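Local coordinates for catechol 1,2-dioxygenase (Pseudomonas putida, PDB 2AZQ), which probably catalyses the iron(III)-dependent opening of the catechol ring by O2 between its two hydroxyl-bearing carbons, giving cis,cis-muconate for the beta-ketoadipate pathway, at residues A114-G119 with R176-T181; A150-W155 with V222-S227; L234-N239 with F286-Q291. All coordinates share one frame; numbering follows the deposited sequence.

Interactions 1 and 2 lie in one layer of strands, in the order 116-118, 176-180, 151-155, 217-227 and 234-240; interaction 3 runs from the last of these to strand 281-289. Centre to centre, interactions 1 and 2 are about 9 Å apart, 2 and 3 about 8 Å, and 1 and 3 about 16 Å. Along the chain, the segments of interactions 1 and 2 alternate, and interaction 3 follows both. Backbone bonds couple neighbours: Ile-179 to Val-152 between the first two, Phe-224 to Thr-236 between the last two. The example illustrates how a metal ligand, His-223, can be placed by a continuous strand scaffold with its packing layer behind.

Interaction 1: residues A114-G119 with R176-T181; sequences APLAQG and RRRIIT
Arg-176 begins the contact with its backbone: its carbonyl O lies 3.7 Å from Ala-114 CB. Its guanidinium leads away from 114-119 to bond the carbonyl of Leu-109, and its side chain packs on Trp-155 and on the iron ligand Tyr-163. Arg-177 follows on the other face of the strand. Its chain bends about CB-CG (chi2 -70°), which lays CD against Pro-115 CB at 3.5 Å and brings one face of the guanidinium under Pro-115 CG; NH2 then turns back to its own neighbour, donating to Arg-176 O.

Arg-178 bonds through both backbone and side chain. Its backbone N gives an almost straight bond to Pro-115 O (2.9 Å), its O accepts from Ala-117 N, and its side chain folds about CG-CD (chi3 -67°) until NH2 reaches Ala-114 O at 2.7 Å, with a weak second bond from NE. One carbonyl is thus gripped from the guanidinium edge, the acceptor lying a little out of the group's plane. Ile-179 turns to the face of Ala-117, where its CG2 nears Gly-119 O. Ile-180 returns to the face of Leu-116 and Gln-118. Its N bonds Ala-117 O at 2.6 Å, its CD1 meets Leu-116 CD1 obliquely, and CG1 runs beside the amide end of Gln-118. Its carbonyl takes the N-H of Gly-119, a residue whose positive phi suits glycine.

Bonding therefore alternates: Arg-178 and Ile-180 bond to 115-119, while Arg-177, Ile-179 and Thr-181 bond toward 149-154, the pattern of a central strand in the mixed beta-sandwich of intradiol dioxygenases, here parallel on one flank and antiparallel on the other.

Interaction 2: residues A150-W155 with V222-S227; sequences ATVDLW and VHFFIS. With FE (Fe (III) ion), chain B.
Trp-155 and His-223 form a broad, flat fit between the two strands. The indole lies as a flat plate, and the CB of His-223 rises as a bump onto its face, 3.3 Å from the centroid of the six-membered ring. Beyond that bump the imidazole continues under the five-membered ring in an offset stack, centroids 4.3 Å apart and planes only 12° from parallel. The indole reaches over because CG of Trp-155 sits between the backbone N and the carbonyl carbon (chi1 64°), a crowded position that swings the ring across the neighbouring strand. Its far rim then meets a second aromatic surface: CH2 stands above the middle of the Phe-225 ring, an edge-to-face pair with planes 64° apart.

The strands are antiparallel partners in the beta-sandwich core of an intradiol dioxygenase, joined by backbone bonds, among them a nearly straight one from Asp-153 N to Phe-225 O at 2.8 Å. On this scaffold NE2 of His-223 binds the iron(III) ion at 2.0 Å, and Tyr-163, Tyr-197 and His-221 complete the protein ligands. The indole thus backs a first-shell ligand and probably limits its rotation.

Asp-153 stands beside Phe-225, CB to CB at 3.4 Å, with OD2 near the edge of that phenyl ring while bonding the hydroxyl of Tyr-110. On the reverse face Val-152, Leu-154, Phe-224 and Ile-226 make an apolar contact. There the Phe-224 ring fits alongside two branched side chains: Val-152 CG2 comes to its edge, and Leu-154 CD1 approaches CE2 obliquely at 3.9 Å. Farther along, Ile-226 extends CD1 to Val-152 CB at 4.2 Å.

Interaction 3: residues L234-N239 with F286-Q291; sequences LTTQIN and FDFRLQ
Ile-238 and Phe-286 meet in the interior of the beta-sandwich typical of intradiol dioxygenases, where strand 234-240 and the end of strand 281-289 face one another through side chains alone. Both strands pair with strand 259-265, yet here their nearest CA atoms stay 7.4 Å apart (Leu-234 to Leu-290) or more, and the two segments run 167° apart in direction, close to antiparallel.

From its CB, which heads toward the opposing segment, Ile-238 sends out CG1 anti to the carbonyl carbon (chi1 -69°). That branch lies over one face of the Phe-286 ring, 4.2 Å from its centroid and 16° off the normal, in a CH-pi contact shifted toward the rim. The chain then extends to CD1, which drops past the ring to Phe-286 CB at 3.7 Å and also nears Phe-288 CZ, so the tip touches both aromatic residues. The side chains of Ile-238 and Phe-286 point in opposing directions as they pass. With an alanine here, CG1, CG2 and CD1 are gone, and the face of Phe-286 would probably lose this cover while a gap opens beside Phe-288.

The two phenylalanines also touch, Phe-286 CD2 lying above one face of the Phe-288 ring, toward its rim. Phe-288 reaches further, to Phe-224 and Ile-226 of the neighbouring strand 217-227. At the other end of the contact, Leu-234 CB touches Leu-290 CD2 at 4.1 Å. Between these ends Thr-236 turns its methyl to the Phe-288 ring, meeting it at the edge and near its plane, CG2 to CE2 at 3.8 Å.

Interaction 1: residues A114-G119 with R176-T181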
loop_
_atom_site.group_PDB
_atom_site.type_symbol
_atom_site.label_atom_id
_atom_site.label_comp_id
_atom_site.label_asym_id
_atom_site.label_seq_id
_atom_site.Cartn_x
_atom_site.Cartn_y
_atom_site.Cartn_z
ATOM N N ALA A 114 -3.897 19.117 20.763
ATOM C CA ALA A 114 -5.238 19.386 21.297
ATOM C C ALA A 114 -5.202 20.417 22.424
ATOM O O ALA A 114 -4.180 20.564 23.095
ATOM C CB ALA A 114 -5.870 18.094 21.810
ATOM N N PRO A 115 -6.310 21.160 22.636
ATOM C CA PRO A 115 -6.384 22.172 23.701
ATOM C C PRO A 115 -5.910 21.618 25.045
ATOM O O PRO A 115 -6.247 20.505 25.452
ATOM C CB PRO A 115 -7.856 22.556 23.700
ATOM C CG PRO A 115 -8.175 22.495 22.240
ATOM C CD PRO A 115 -7.587 21.124 21.904
ATOM N N LEU A 116 -5.136 22.436 25.726
ATOM C CA LEU A 116 -4.521 22.082 26.987
ATOM C C LEU A 116 -5.215 22.651 28.248
ATOM O O LEU A 116 -5.592 23.836 28.288
ATOM C CB LEU A 116 -3.081 22.552 26.868
ATOM C CG LEU A 116 -2.091 22.372 27.973
ATOM C CD1 LEU A 116 -2.203 20.976 28.574
ATOM C CD2 LEU A 116 -0.735 22.616 27.339
ATOM N N ALA A 117 -5.357 21.823 29.284
ATOM C CA ALA A 117 -6.036 22.279 30.505
ATOM C C ALA A 117 -5.507 21.720 31.828
ATOM O O ALA A 117 -5.083 20.562 31.897
ATOM C CB ALA A 117 -7.559 21.995 30.388
ATOM N N GLN A 118 -5.554 22.556 32.869
ATOM C CA GLN A 118 -5.105 22.198 34.219
ATOM C C GLN A 118 -6.216 21.423 34.930
ATOM O O GLN A 118 -7.346 21.883 34.968
ATOM C CB GLN A 118 -4.823 23.457 35.031
ATOM C CG GLN A 118 -3.974 24.497 34.317
ATOM C CD GLN A 118 -2.555 24.022 34.029
ATOM O OE1 GLN A 118 -2.342 22.982 33.404
ATOM N NE2 GLN A 118 -1.575 24.799 34.480
ATOM N N GLY A 119 -5.891 20.249 35.465
ATOM C CA GLY A 119 -6.845 19.425 36.193
ATOM C C GLY A 119 -8.274 19.136 35.743
ATOM O O GLY A 119 -8.744 18.024 35.929
ATOM N N ARG A 176 -11.324 16.108 22.154
ATOM C CA ARG A 176 -9.861 15.985 22.160
ATOM C C ARG A 176 -9.216 16.982 23.126
ATOM O O ARG A 176 -9.372 18.194 22.975
ATOM C CB ARG A 176 -9.309 16.221 20.752
ATOM C CG ARG A 176 -9.566 15.071 19.774
ATOM C CD ARG A 176 -9.316 15.438 18.298
ATOM N NE ARG A 176 -9.506 14.282 17.426
ATOM C CZ ARG A 176 -8.644 13.280 17.352
ATOM N NH1 ARG A 176 -7.543 13.325 18.099
ATOM N NH2 ARG A 176 -8.890 12.240 16.570
ATOM N N ARG A 177 -8.479 16.481 24.109
ATOM C CA ARG A 177 -7.838 17.369 25.072
ATOM C C ARG A 177 -6.592 16.815 25.790
ATOM O O ARG A 177 -6.364 15.602 25.919
ATOM C CB ARG A 177 -8.840 17.793 26.175
ATOM C CG ARG A 177 -10.058 18.621 25.761
ATOM C CD ARG A 177 -9.690 20.046 25.353
ATOM N NE ARG A 177 -10.876 20.845 25.040
ATOM C CZ ARG A 177 -11.685 20.666 23.990
ATOM N NH1 ARG A 177 -12.732 21.462 23.825
ATOM N NH2 ARG A 177 -11.443 19.719 23.093
ATOM N N ARG A 178 -5.788 17.742 26.280
ATOM C CA ARG A 178 -4.634 17.378 27.057
ATOM C C ARG A 178 -4.871 17.960 28.450
ATOM O O ARG A 178 -4.848 19.178 28.648
ATOM C CB ARG A 178 -3.358 17.910 26.413
ATOM C CG ARG A 178 -2.725 16.970 25.385
ATOM C CD ARG A 178 -1.468 17.609 24.802
ATOM N NE ARG A 178 -1.834 18.773 24.009
ATOM C CZ ARG A 178 -1.030 19.796 23.736
ATOM N NH1 ARG A 178 0.211 19.822 24.190
ATOM N NH2 ARG A 178 -1.478 20.806 23.003
ATOM N N ILE A 179 -5.152 17.060 29.393
ATOM C CA ILE A 179 -5.427 17.409 30.795
ATOM C C ILE A 179 -4.176 17.263 31.656
ATOM O O ILE A 179 -3.555 16.215 31.640
ATOM C CB ILE A 179 -6.540 16.479 31.397
ATOM C CG1 ILE A 179 -7.881 16.732 30.712
ATOM C CG2 ILE A 179 -6.709 16.750 32.863
ATOM C CD1 ILE A 179 -8.983 15.780 31.115
ATOM N N ILE A 180 -3.805 18.308 32.390
ATOM C CA ILE A 180 -2.631 18.260 33.298
ATOM C C ILE A 180 -3.077 17.824 34.700
ATOM O O ILE A 180 -3.957 18.457 35.279
ATOM C CB ILE A 180 -1.977 19.645 33.522
ATOM C CG1 ILE A 180 -1.626 20.314 32.187
ATOM C CG2 ILE A 180 -0.789 19.484 34.434
ATOM C CD1 ILE A 180 -0.784 19.503 31.280
ATOM N N THR A 181 -2.495 16.781 35.275
ATOM C CA THR A 181 -2.963 16.391 36.612
ATOM C C THR A 181 -2.600 17.415 37.690
ATOM O O THR A 181 -1.541 18.028 37.621
ATOM C CB THR A 181 -2.448 14.970 37.047
ATOM O OG1 THR A 181 -1.031 14.858 36.864
ATOM C CG2 THR A 181 -3.161 13.893 36.270
#

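Interaction 2: residues A150-W155 with V222-S227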
loop_
_atom_site.group_PDB
_atom_site.type_symbol
_atom_site.label_atom_id
_atom_site.label_comp_id
_atom_site.label_asym_id
_atom_site.label_seq_id
_atom_site.Cartn_x
_atom_site.Cartn_y
_atom_site.Cartn_z
ATOM N N ALA A 150 1.316 15.266 35.487
ATOM C CA ALA A 150 1.483 14.356 34.353
ATOM C C ALA A 150 0.406 14.798 33.365
ATOM O O ALA A 150 -0.625 15.362 33.762
ATOM C CB ALA A 150 1.245 12.928 34.762
ATOM N N THR A 151 0.647 14.555 32.084
ATOM C CA THR A 151 -0.296 14.927 31.033
ATOM C C THR A 151 -1.134 13.751 30.580
ATOM O O THR A 151 -0.589 12.713 30.244
ATOM C CB THR A 151 0.457 15.473 29.803
ATOM O OG1 THR A 151 0.949 16.782 30.091
ATOM C CG2 THR A 151 -0.443 15.513 28.582
ATOM N N VAL A 152 -2.451 13.861 30.615
ATOM C CA VAL A 152 -3.224 12.751 30.083
ATOM C C VAL A 152 -3.850 13.326 28.809
ATOM O O VAL A 152 -4.650 14.283 28.857
ATOM C CB VAL A 152 -4.327 12.167 31.057
ATOM C CG1 VAL A 152 -4.072 12.580 32.499
ATOM C CG2 VAL A 152 -5.718 12.512 30.559
ATOM N N ASP A 153 -3.409 12.759 27.681
ATOM C CA ASP A 153 -3.820 13.135 26.322
ATOM C C ASP A 153 -4.942 12.199 25.841
ATOM O O ASP A 153 -4.655 11.042 25.511
ATOM C CB ASP A 153 -2.628 12.952 25.407
ATOM C CG ASP A 153 -2.672 13.839 24.206
ATOM O OD1 ASP A 153 -3.791 14.051 23.677
ATOM O OD2 ASP A 153 -1.574 14.290 23.786
ATOM N N LEU A 154 -6.187 12.682 25.768
ATOM C CA LEU A 154 -7.295 11.810 25.364
ATOM C C LEU A 154 -8.169 12.235 24.192
ATOM O O LEU A 154 -8.431 13.416 23.972
ATOM C CB LEU A 154 -8.224 11.524 26.562
ATOM C CG LEU A 154 -9.149 12.614 27.149
ATOM C CD1 LEU A 154 -9.965 11.972 28.277
ATOM C CD2 LEU A 154 -8.373 13.819 27.659
ATOM N N TRP A 155 -8.637 11.239 23.446
ATOM C CA TRP A 155 -9.500 11.479 22.293
ATOM C C TRP A 155 -10.498 10.328 22.152
ATOM O O TRP A 155 -10.160 9.192 22.464
ATOM C CB TRP A 155 -8.649 11.649 21.019
ATOM C CG TRP A 155 -7.829 10.457 20.538
ATOM C CD1 TRP A 155 -8.110 9.660 19.458
ATOM C CD2 TRP A 155 -6.552 9.991 21.044
ATOM N NE1 TRP A 155 -7.100 8.741 19.255
ATOM C CE2 TRP A 155 -6.133 8.918 20.208
ATOM C CE3 TRP A 155 -5.727 10.373 22.110
ATOM C CZ2 TRP A 155 -4.935 8.226 20.406
ATOM C CZ3 TRP A 155 -4.526 9.675 22.304
ATOM C CH2 TRP A 155 -4.149 8.613 21.451
ATOM N N VAL A 222 -12.028 4.962 24.920
ATOM C CA VAL A 222 -11.451 6.291 25.038
ATOM C C VAL A 222 -9.957 6.094 24.946
ATOM O O VAL A 222 -9.393 5.297 25.668
ATOM C CB VAL A 222 -11.816 6.984 26.415
ATOM C CG1 VAL A 222 -11.410 8.414 26.393
ATOM C CG2 VAL A 222 -13.278 6.877 26.687
ATOM N N HIS A 223 -9.296 6.785 24.036
ATOM C CA HIS A 223 -7.820 6.635 23.882
ATOM C C HIS A 223 -6.969 7.503 24.840
ATOM O O HIS A 223 -7.317 8.647 25.150
ATOM C CB HIS A 223 -7.434 7.032 22.446
ATOM C CG HIS A 223 -8.069 6.209 21.370
ATOM N ND1 HIS A 223 -7.562 5.000 20.943
ATOM C CD2 HIS A 223 -9.179 6.433 20.628
ATOM C CE1 HIS A 223 -8.337 4.515 19.987
ATOM N NE2 HIS A 223 -9.324 5.367 19.779
ATOM N N PHE A 224 -5.866 6.947 25.324
ATOM C CA PHE A 224 -4.986 7.726 26.187
ATOM C C PHE A 224 -3.523 7.664 25.862
ATOM O O PHE A 224 -2.985 6.612 25.495
ATOM C CB PHE A 224 -5.078 7.338 27.668
ATOM C CG PHE A 224 -6.403 7.588 28.283
ATOM C CD1 PHE A 224 -7.414 6.645 28.180
ATOM C CD2 PHE A 224 -6.638 8.765 28.991
ATOM C CE1 PHE A 224 -8.638 6.859 28.780
ATOM C CE2 PHE A 224 -7.855 8.990 29.590
ATOM C CZ PHE A 224 -8.863 8.029 29.489
ATOM N N PHE A 225 -2.890 8.819 26.005
ATOM C CA PHE A 225 -1.443 8.985 25.854
ATOM C C PHE A 225 -1.156 9.560 27.243
ATOM O O PHE A 225 -1.703 10.603 27.603
ATOM C CB PHE A 225 -1.105 10.023 24.790
ATOM C CG PHE A 225 -0.781 9.453 23.458
ATOM C CD1 PHE A 225 -0.673 10.287 22.349
ATOM C CD2 PHE A 225 -0.566 8.105 23.293
ATOM C CE1 PHE A 225 -0.358 9.778 21.082
ATOM C CE2 PHE A 225 -0.251 7.594 22.022
ATOM C CZ PHE A 225 -0.149 8.437 20.922
ATOM N N ILE A 226 -0.361 8.858 28.035
ATOM C CA ILE A 226 -0.064 9.318 29.381
ATOM C C ILE A 226 1.444 9.348 29.565
ATOM O O ILE A 226 2.163 8.388 29.265
ATOM C CB ILE A 226 -0.799 8.435 30.423
ATOM C CG1 ILE A 226 -2.299 8.465 30.075
ATOM C CG2 ILE A 226 -0.591 8.975 31.843
ATOM C CD1 ILE A 226 -3.280 8.149 31.162
ATOM N N SER A 227 1.926 10.482 30.042
ATOM C CA SER A 227 3.343 10.649 30.183
ATOM C C SER A 227 3.633 11.674 31.249
ATOM O O SER A 227 2.838 12.558 31.482
ATOM C CB SER A 227 3.926 11.046 28.819
ATOM O OG SER A 227 3.218 12.135 28.248
HETATM FE FE FE B . -10.537 4.625 18.371
#

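Interaction 3: residues L234-N239 with F286-Q291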
loop_
_atom_site.group_PDB
_atom_site.type_symbol
_atom_site.label_atom_id
_atom_site.label_comp_id
_atom_site.label_asym_id
_atom_site.label_seq_id
_atom_site.Cartn_x
_atom_site.Cartn_y
_atom_site.Cartn_z
ATOM N N LEU A 234 2.934 5.934 28.097
ATOM C CA LEU A 234 1.982 4.817 27.945
ATOM C C LEU A 234 0.841 5.132 26.966
ATOM O O LEU A 234 0.260 6.211 27.006
ATOM C CB LEU A 234 1.443 4.435 29.335
ATOM C CG LEU A 234 0.361 3.431 29.776
ATOM C CD1 LEU A 234 -1.005 4.011 29.587
ATOM C CD2 LEU A 234 0.523 2.105 29.084
ATOM N N THR A 235 0.572 4.193 26.057
ATOM C CA THR A 235 -0.489 4.336 25.081
ATOM C C THR A 235 -1.463 3.271 25.513
ATOM O O THR A 235 -1.088 2.109 25.625
ATOM C CB THR A 235 0.008 4.035 23.668
ATOM O OG1 THR A 235 0.995 4.994 23.327
ATOM C CG2 THR A 235 -1.114 4.118 22.633
ATOM N N THR A 236 -2.705 3.664 25.779
ATOM C CA THR A 236 -3.699 2.696 26.211
ATOM C C THR A 236 -5.122 3.192 25.917
ATOM O O THR A 236 -5.310 4.304 25.407
ATOM C CB THR A 236 -3.544 2.420 27.731
ATOM O OG1 THR A 236 -4.371 1.312 28.107
ATOM C CG2 THR A 236 -3.943 3.661 28.549
ATOM N N GLN A 237 -6.109 2.357 26.236
ATOM C CA GLN A 237 -7.529 2.668 26.031
ATOM C C GLN A 237 -8.305 2.256 27.274
ATOM O O GLN A 237 -7.811 1.461 28.075
ATOM C CB GLN A 237 -8.134 1.859 24.847
ATOM C CG GLN A 237 -7.737 2.276 23.441
ATOM C CD GLN A 237 -8.380 1.427 22.307
ATOM O OE1 GLN A 237 -9.429 0.801 22.487
ATOM N NE2 GLN A 237 -7.754 1.445 21.120
ATOM N N ILE A 238 -9.501 2.817 27.443
ATOM C CA ILE A 238 -10.425 2.374 28.494
ATOM C C ILE A 238 -11.562 1.837 27.607
ATOM O O ILE A 238 -12.034 2.568 26.741
ATOM C CB ILE A 238 -11.050 3.535 29.362
ATOM C CG1 ILE A 238 -10.001 4.200 30.252
ATOM C CG2 ILE A 238 -12.194 3.001 30.226
ATOM C CD1 ILE A 238 -10.576 5.396 31.060
ATOM N N ASN A 239 -11.961 0.572 27.754
ATOM C CA ASN A 239 -13.096 0.057 26.982
ATOM C C ASN A 239 -14.294 0.066 27.909
ATOM O O ASN A 239 -14.186 -0.377 29.048
ATOM C CB ASN A 239 -12.898 -1.380 26.576
ATOM C CG ASN A 239 -11.762 -1.560 25.663
ATOM O OD1 ASN A 239 -11.757 -1.021 24.560
ATOM N ND2 ASN A 239 -10.773 -2.331 26.099
ATOM N N PHE A 286 -11.073 5.878 36.510
ATOM C CA PHE A 286 -10.027 4.967 36.116
ATOM C C PHE A 286 -8.686 5.670 36.350
ATOM O O PHE A 286 -8.526 6.843 35.986
ATOM C CB PHE A 286 -10.219 4.614 34.637
ATOM C CG PHE A 286 -9.427 3.450 34.184
ATOM C CD1 PHE A 286 -10.029 2.210 34.030
ATOM C CD2 PHE A 286 -8.059 3.580 33.919
ATOM C CE1 PHE A 286 -9.274 1.095 33.613
ATOM C CE2 PHE A 286 -7.292 2.469 33.504
ATOM C CZ PHE A 286 -7.902 1.226 33.352
ATOM N N ASP A 287 -7.752 4.943 36.974
ATOM C CA ASP A 287 -6.409 5.440 37.278
ATOM C C ASP A 287 -5.345 4.742 36.449
ATOM O O ASP A 287 -5.434 3.549 36.128
ATOM C CB ASP A 287 -6.036 5.202 38.738
ATOM C CG ASP A 287 -7.034 5.778 39.698
ATOM O OD1 ASP A 287 -7.257 7.005 39.670
ATOM O OD2 ASP A 287 -7.585 4.988 40.492
ATOM N N PHE A 288 -4.303 5.489 36.132
ATOM C CA PHE A 288 -3.216 4.927 35.359
ATOM C C PHE A 288 -2.032 4.926 36.276
ATOM O O PHE A 288 -1.826 5.880 37.024
ATOM C CB PHE A 288 -2.960 5.779 34.130
ATOM C CG PHE A 288 -4.188 6.028 33.327
ATOM C CD1 PHE A 288 -5.087 7.020 33.707
ATOM C CD2 PHE A 288 -4.470 5.238 32.202
ATOM C CE1 PHE A 288 -6.255 7.227 32.971
ATOM C CE2 PHE A 288 -5.641 5.439 31.458
ATOM C CZ PHE A 288 -6.535 6.433 31.837
ATOM N N ARG A 289 -1.297 3.824 36.246
ATOM C CA ARG A 289 -0.120 3.650 37.073
ATOM C C ARG A 289 1.033 3.542 36.078
ATOM O O ARG A 289 1.019 2.659 35.219
ATOM C CB ARG A 289 -0.280 2.367 37.894
ATOM C CG ARG A 289 0.851 2.129 38.862
ATOM C CD ARG A 289 0.603 0.986 39.782
ATOM N NE ARG A 289 1.622 1.052 40.817
ATOM C CZ ARG A 289 1.711 0.242 41.877
ATOM N NH1 ARG A 289 0.824 -0.739 42.073
ATOM N NH2 ARG A 289 2.691 0.430 42.766
ATOM N N LEU A 290 2.008 4.445 36.170
ATOM C CA LEU A 290 3.139 4.438 35.233
ATOM C C LEU A 290 4.381 3.751 35.776
ATOM O O LEU A 290 4.445 3.356 36.934
ATOM C CB LEU A 290 3.527 5.864 34.812
ATOM C CG LEU A 290 2.485 6.815 34.215
ATOM C CD1 LEU A 290 3.122 8.159 33.984
ATOM C CD2 LEU A 290 1.938 6.283 32.909
ATOM N N GLN A 291 5.374 3.623 34.908
ATOM C CA GLN A 291 6.632 2.995 35.247
ATOM C C GLN A 291 7.747 4.008 35.288
ATOM O O GLN A 291 7.696 5.040 34.600
ATOM C CB GLN A 291 6.985 1.953 34.204
ATOM C CG GLN A 291 6.071 0.744 34.176
ATOM C CD GLN A 291 6.457 -0.231 33.071
ATOM O OE1 GLN A 291 7.635 -0.459 32.820
ATOM N NE2 GLN A 291 5.465 -0.815 32.420
#